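Local coordinates for calcium homeostasis modulator protein 5 (Homo sapiens, PDB 7D60) that oligomerizes into undecameric, cone-shaped assemblies that may act as large-pore ion channels whose gating and conductance are likely regulated by membrane lipids, at residues Phe230-Tyr233 with Ala234-Ser238; Cys127-Ser130 with Gly131-Ser134. One frame throughout, in Å; residues are numbered along the deposited sequence.

Interaction 1 (Phe230-Tyr233 with Ala234-Ser238); sequences FLDY and ANKLS
K236 carries its ammonium over one face of the Y233 ring, three residues earlier on the same helix, and makes a cation-pi contact. NZ of K236 lies 4.2 Å from the centroid of the Y233 ring and 13° off its normal, displaced toward the rim so that the nearest ring atom is CE1. The lysine starts with CG beside its own backbone N (chi1 -77°) and bends at chi3 (58°), which turns the amine back over the tyrosine running alongside. Lysine suits this place because its long chain can reach an electron-rich ring one turn back. D232 brings an opposite charge nearby: its OD2 is 4.6 Å from K236 NZ, too long for a salt bridge but near enough that the carboxylate may add some electrostatic attraction. Two backbone bonds underlie the contact, both weak: A234 N to F230 O at 3.2 Å and L237 N to Y233 O at 3.4 Å. The K236 chain runs past the D232 carbonyl, CD to O 3.6 Å, and A234, being small, lies close beside the preceding turn. Y233 also meets the ring of F246 of one neighbouring subunit, while K221 of another neighbouring subunit donates to L231 O. The pattern is an i to i+3 cation-pi pair on an alpha-helix, with i to i+4 backbone bonds beneath it, here on the long cytoplasmic helix 209-246 where channel subunits meet.

Interaction 2 (Cys127-Ser130 with Gly131-Ser134); sequences CAMS and GTRS
M129 and T132 meet beside an inverse gamma turn, S130 to T132, that leads the chain out of the extracellular end of transmembrane helix S3, and the flat groups between them are peptide units. The carbonyl ending M129 is approached at its oxygen by the threonine, whose CG2 comes within 3.4 Å of M129 O. The next carbonyl closes the turn: T132 N donates a weak bond to S130 O at 3.2 Å. Between them G131 adopts phi -94° and psi 53°, close to the values expected at the centre of such a turn; glycine, with its low helix propensity, suits a place where the chain leaves a helix. G131 N is 4.1 Å from C127 O, too far for the next i to i+4 helical bond. S130 directs its hydroxyl away from this turn, into a hydrogen bond with E126 O one helical turn earlier, as a small helical serine readily does. C127 is bonded through SG to C41, and this disulfide ties the helix to the extracellular segment that follows S1. Further along, R133 bonds through NH2 to W150 O. The apolar side of the turn belongs to M129 and T132, which also pack on L137. With OG1 of T132 anti to the backbone N (chi1 175°), CG2 is left facing M129 O, while the flexible thioether of M129 bends twice, at chi2 and chi3, to bring SD 4.1 Å from T132 CB.

In the fold
Interactions 1 and 2 lie on opposite sides of the chain's centre, their own centres about 64 Å apart, and share no element. Both are local and partly buried, but they are buried differently. Residues 230-238 stay within one helix on the cytoplasmic side, and two neighbouring subunits pack on them: Y233 meets K236 within the helix and F246 of one neighbouring subunit, while K221 of another reaches L231 O. Residues 127-134 belong to the extracellular end, where no other chain touches them; burial comes from helices 47-68 and 138-141 and nearby loops of the same subunit. Their chemistry differs too: a cation over a ring marks the first, and sulfur-to-aliphatic contact, a tight turn and a disulfide the second.

Interaction 1 (Phe230-Tyr233 with Ala234-Ser238)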
ATOM      1  N   PHE A 230     -19.622  25.930 -39.342  1.00 29.08           N
ATOM      2  CA  PHE A 230     -18.498  25.681 -40.238  1.00 29.08           C
ATOM      3  C   PHE A 230     -18.189  24.198 -40.324  1.00 29.08           C
ATOM      4  O   PHE A 230     -17.885  23.683 -41.401  1.00 29.08           O
ATOM      5  CB  PHE A 230     -17.261  26.439 -39.761  1.00 29.08           C
ATOM      6  CG  PHE A 230     -17.266  27.895 -40.093  1.00 29.08           C
ATOM      7  CD1 PHE A 230     -18.251  28.447 -40.887  1.00 29.08           C
ATOM      8  CD2 PHE A 230     -16.274  28.719 -39.605  1.00 29.08           C
ATOM      9  CE1 PHE A 230     -18.242  29.785 -41.183  1.00 29.08           C
ATOM     10  CE2 PHE A 230     -16.266  30.055 -39.900  1.00 29.08           C
ATOM     11  CZ  PHE A 230     -17.249  30.587 -40.690  1.00 29.08           C
ATOM     12  N   LEU A 231     -18.282  23.496 -39.202  1.00 31.89           N
ATOM     13  CA  LEU A 231     -18.014  22.069 -39.153  1.00 31.89           C
ATOM     14  C   LEU A 231     -19.122  21.248 -39.796  1.00 31.89           C
ATOM     15  O   LEU A 231     -18.898  20.087 -40.142  1.00 31.89           O
ATOM     16  CB  LEU A 231     -17.820  21.661 -37.694  1.00 31.89           C
ATOM     17  CG  LEU A 231     -17.124  20.383 -37.254  1.00 31.89           C
ATOM     18  CD1 LEU A 231     -16.336  20.673 -36.000  1.00 31.89           C
ATOM     19  CD2 LEU A 231     -18.135  19.290 -36.995  1.00 31.89           C
ATOM     20  N   ASP A 232     -20.304  21.829 -39.971  1.00 34.32           N
ATOM     21  CA  ASP A 232     -21.422  21.132 -40.590  1.00 34.32           C
ATOM     22  C   ASP A 232     -21.470  21.354 -42.094  1.00 34.32           C
ATOM     23  O   ASP A 232     -21.812  20.435 -42.841  1.00 34.32           O
ATOM     24  CB  ASP A 232     -22.722  21.592 -39.931  1.00 34.32           C
ATOM     25  CG  ASP A 232     -23.949  21.058 -40.615  1.00 34.32           C
ATOM     26  OD1 ASP A 232     -24.171  19.833 -40.564  1.00 34.32           O
ATOM     27  OD2 ASP A 232     -24.703  21.868 -41.192  1.00 34.32           O
ATOM     28  N   TYR A 233     -21.129  22.554 -42.556  1.00 33.45           N
ATOM     29  CA  TYR A 233     -21.106  22.838 -43.982  1.00 33.45           C
ATOM     30  C   TYR A 233     -19.836  22.351 -44.658  1.00 33.45           C
ATOM     31  O   TYR A 233     -19.782  22.330 -45.889  1.00 33.45           O
ATOM     32  CB  TYR A 233     -21.252  24.336 -44.224  1.00 33.45           C
ATOM     33  CG  TYR A 233     -22.671  24.798 -44.356  1.00 33.45           C
ATOM     34  CD1 TYR A 233     -23.196  25.142 -45.590  1.00 33.45           C
ATOM     35  CD2 TYR A 233     -23.490  24.902 -43.243  1.00 33.45           C
ATOM     36  CE1 TYR A 233     -24.496  25.570 -45.714  1.00 33.45           C
ATOM     37  CE2 TYR A 233     -24.790  25.329 -43.355  1.00 33.45           C
ATOM     38  CZ  TYR A 233     -25.288  25.660 -44.591  1.00 33.45           C
ATOM     39  OH  TYR A 233     -26.588  26.088 -44.704  1.00 33.45           O
ATOM     40  N   ALA A 234     -18.815  21.977 -43.893  1.00 32.17           N
ATOM     41  CA  ALA A 234     -17.604  21.445 -44.502  1.00 32.17           C
ATOM     42  C   ALA A 234     -17.643  19.930 -44.598  1.00 32.17           C
ATOM     43  O   ALA A 234     -16.921  19.351 -45.413  1.00 32.17           O
ATOM     44  CB  ALA A 234     -16.374  21.894 -43.721  1.00 32.17           C
ATOM     45  N   ASN A 235     -18.466  19.273 -43.782  1.00 34.80           N
ATOM     46  CA  ASN A 235     -18.726  17.854 -43.978  1.00 34.80           C
ATOM     47  C   ASN A 235     -19.599  17.601 -45.193  1.00 34.80           C
ATOM     48  O   ASN A 235     -19.412  16.600 -45.885  1.00 34.80           O
ATOM     49  CB  ASN A 235     -19.395  17.257 -42.746  1.00 34.80           C
ATOM     50  CG  ASN A 235     -18.417  16.590 -41.823  1.00 34.80           C
ATOM     51  OD1 ASN A 235     -17.484  15.931 -42.266  1.00 34.80           O
ATOM     52  ND2 ASN A 235     -18.633  16.741 -40.526  1.00 34.80           N
ATOM     53  N   LYS A 236     -20.552  18.484 -45.464  1.00 34.13           N
ATOM     54  CA  LYS A 236     -21.422  18.314 -46.613  1.00 34.13           C
ATOM     55  C   LYS A 236     -20.739  18.675 -47.919  1.00 34.13           C
ATOM     56  O   LYS A 236     -21.140  18.168 -48.968  1.00 34.13           O
ATOM     57  CB  LYS A 236     -22.681  19.160 -46.450  1.00 34.13           C
ATOM     58  CG  LYS A 236     -23.699  18.574 -45.498  1.00 34.13           C
ATOM     59  CD  LYS A 236     -24.622  19.643 -44.956  1.00 34.13           C
ATOM     60  CE  LYS A 236     -25.350  20.362 -46.074  1.00 34.13           C
ATOM     61  NZ  LYS A 236     -25.952  21.638 -45.608  1.00 34.13           N
ATOM     62  N   LEU A 237     -19.730  19.535 -47.883  1.00 32.95           N
ATOM     63  CA  LEU A 237     -19.006  19.905 -49.089  1.00 32.95           C
ATOM     64  C   LEU A 237     -17.941  18.880 -49.451  1.00 32.95           C
ATOM     65  O   LEU A 237     -17.711  18.621 -50.634  1.00 32.95           O
ATOM     66  CB  LEU A 237     -18.370  21.284 -48.917  1.00 32.95           C
ATOM     67  CG  LEU A 237     -17.644  21.889 -50.114  1.00 32.95           C
ATOM     68  CD1 LEU A 237     -18.554  21.928 -51.317  1.00 32.95           C
ATOM     69  CD2 LEU A 237     -17.140  23.270 -49.784  1.00 32.95           C
ATOM     70  N   SER A 238     -17.291  18.278 -48.458  1.00 34.35           N
ATOM     71  CA  SER A 238     -16.278  17.274 -48.754  1.00 34.35           C
ATOM     72  C   SER A 238     -16.897  15.945 -49.161  1.00 34.35           C
ATOM     73  O   SER A 238     -16.275  15.184 -49.903  1.00 34.35           O
ATOM     74  CB  SER A 238     -15.357  17.087 -47.552  1.00 34.35           C
ATOM     75  OG  SER A 238     -15.943  16.239 -46.592  1.00 34.35           O
TER

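Interaction 2 (Cys127-Ser130 with Gly131-Ser134)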
ATOM      1  N   CYS A 127      24.925  44.134 -10.836  1.00 42.40           N
ATOM      2  CA  CYS A 127      25.941  43.983 -11.872  1.00 42.40           C
ATOM      3  C   CYS A 127      25.974  45.192 -12.801  1.00 42.40           C
ATOM      4  O   CYS A 127      27.051  45.632 -13.209  1.00 42.40           O
ATOM      5  CB  CYS A 127      25.682  42.696 -12.657  1.00 42.40           C
ATOM      6  SG  CYS A 127      27.004  42.116 -13.755  1.00 42.40           S
ATOM      7  N   ALA A 128      24.816  45.762 -13.125  1.00 41.08           N
ATOM      8  CA  ALA A 128      24.776  46.838 -14.108  1.00 41.08           C
ATOM      9  C   ALA A 128      25.148  48.190 -13.510  1.00 41.08           C
ATOM     10  O   ALA A 128      25.757  49.019 -14.191  1.00 41.08           O
ATOM     11  CB  ALA A 128      23.394  46.909 -14.751  1.00 41.08           C
ATOM     12  N   MET A 129      24.784  48.445 -12.252  1.00 50.01           N
ATOM     13  CA  MET A 129      25.107  49.714 -11.608  1.00 50.01           C
ATOM     14  C   MET A 129      26.568  49.804 -11.184  1.00 50.01           C
ATOM     15  O   MET A 129      27.062  50.914 -10.961  1.00 50.01           O
ATOM     16  CB  MET A 129      24.185  49.928 -10.400  1.00 50.01           C
ATOM     17  CG  MET A 129      24.073  51.351  -9.869  1.00 50.01           C
ATOM     18  SD  MET A 129      24.090  52.634 -11.128  1.00 50.01           S
ATOM     19  CE  MET A 129      22.393  52.601 -11.680  1.00 50.01           C
ATOM     20  N   SER A 130      27.271  48.671 -11.092  1.00 51.34           N
ATOM     21  CA  SER A 130      28.682  48.684 -10.720  1.00 51.34           C
ATOM     22  C   SER A 130      29.538  49.362 -11.781  1.00 51.34           C
ATOM     23  O   SER A 130      30.423  50.161 -11.456  1.00 51.34           O
ATOM     24  CB  SER A 130      29.172  47.260 -10.486  1.00 51.34           C
ATOM     25  OG  SER A 130      28.326  46.573  -9.594  1.00 51.34           O
ATOM     26  N   GLY A 131      29.292  49.067 -13.050  1.00 54.68           N
ATOM     27  CA  GLY A 131      30.078  49.666 -14.104  1.00 54.68           C
ATOM     28  C   GLY A 131      29.471  50.920 -14.688  1.00 54.68           C
ATOM     29  O   GLY A 131      29.336  51.026 -15.908  1.00 54.68           O
ATOM     30  N   THR A 132      29.122  51.892 -13.845  1.00 64.78           N
ATOM     31  CA  THR A 132      28.364  53.038 -14.340  1.00 64.78           C
ATOM     32  C   THR A 132      29.249  54.093 -15.006  1.00 64.78           C
ATOM     33  O   THR A 132      28.883  54.602 -16.071  1.00 64.78           O
ATOM     34  CB  THR A 132      27.505  53.634 -13.215  1.00 64.78           C
ATOM     35  OG1 THR A 132      26.865  54.830 -13.675  1.00 64.78           O
ATOM     36  CG2 THR A 132      28.289  53.898 -11.938  1.00 64.78           C
ATOM     37  N   ARG A 133      30.405  54.422 -14.406  1.00 73.44           N
ATOM     38  CA  ARG A 133      31.406  55.356 -14.951  1.00 73.44           C
ATOM     39  C   ARG A 133      30.831  56.739 -15.262  1.00 73.44           C
ATOM     40  O   ARG A 133      31.160  57.357 -16.274  1.00 73.44           O
ATOM     41  CB  ARG A 133      32.097  54.777 -16.191  1.00 73.44           C
ATOM     42  CG  ARG A 133      33.050  53.634 -15.917  1.00 73.44           C
ATOM     43  CD  ARG A 133      34.236  54.092 -15.095  1.00 73.44           C
ATOM     44  NE  ARG A 133      34.114  53.675 -13.704  1.00 73.44           N
ATOM     45  CZ  ARG A 133      34.792  54.212 -12.697  1.00 73.44           C
ATOM     46  NH1 ARG A 133      35.644  55.202 -12.920  1.00 73.44           N
ATOM     47  NH2 ARG A 133      34.610  53.760 -11.467  1.00 73.44           N
ATOM     48  N   SER A 134      29.967  57.229 -14.383  1.00 77.15           N
ATOM     49  CA  SER A 134      29.328  58.521 -14.574  1.00 77.15           C
ATOM     50  C   SER A 134      29.770  59.491 -13.486  1.00 77.15           C
ATOM     51  O   SER A 134      30.164  59.085 -12.390  1.00 77.15           O
ATOM     52  CB  SER A 134      27.802  58.386 -14.577  1.00 77.15           C
ATOM     53  OG  SER A 134      27.179  59.651 -14.465  1.00 77.15           O
TER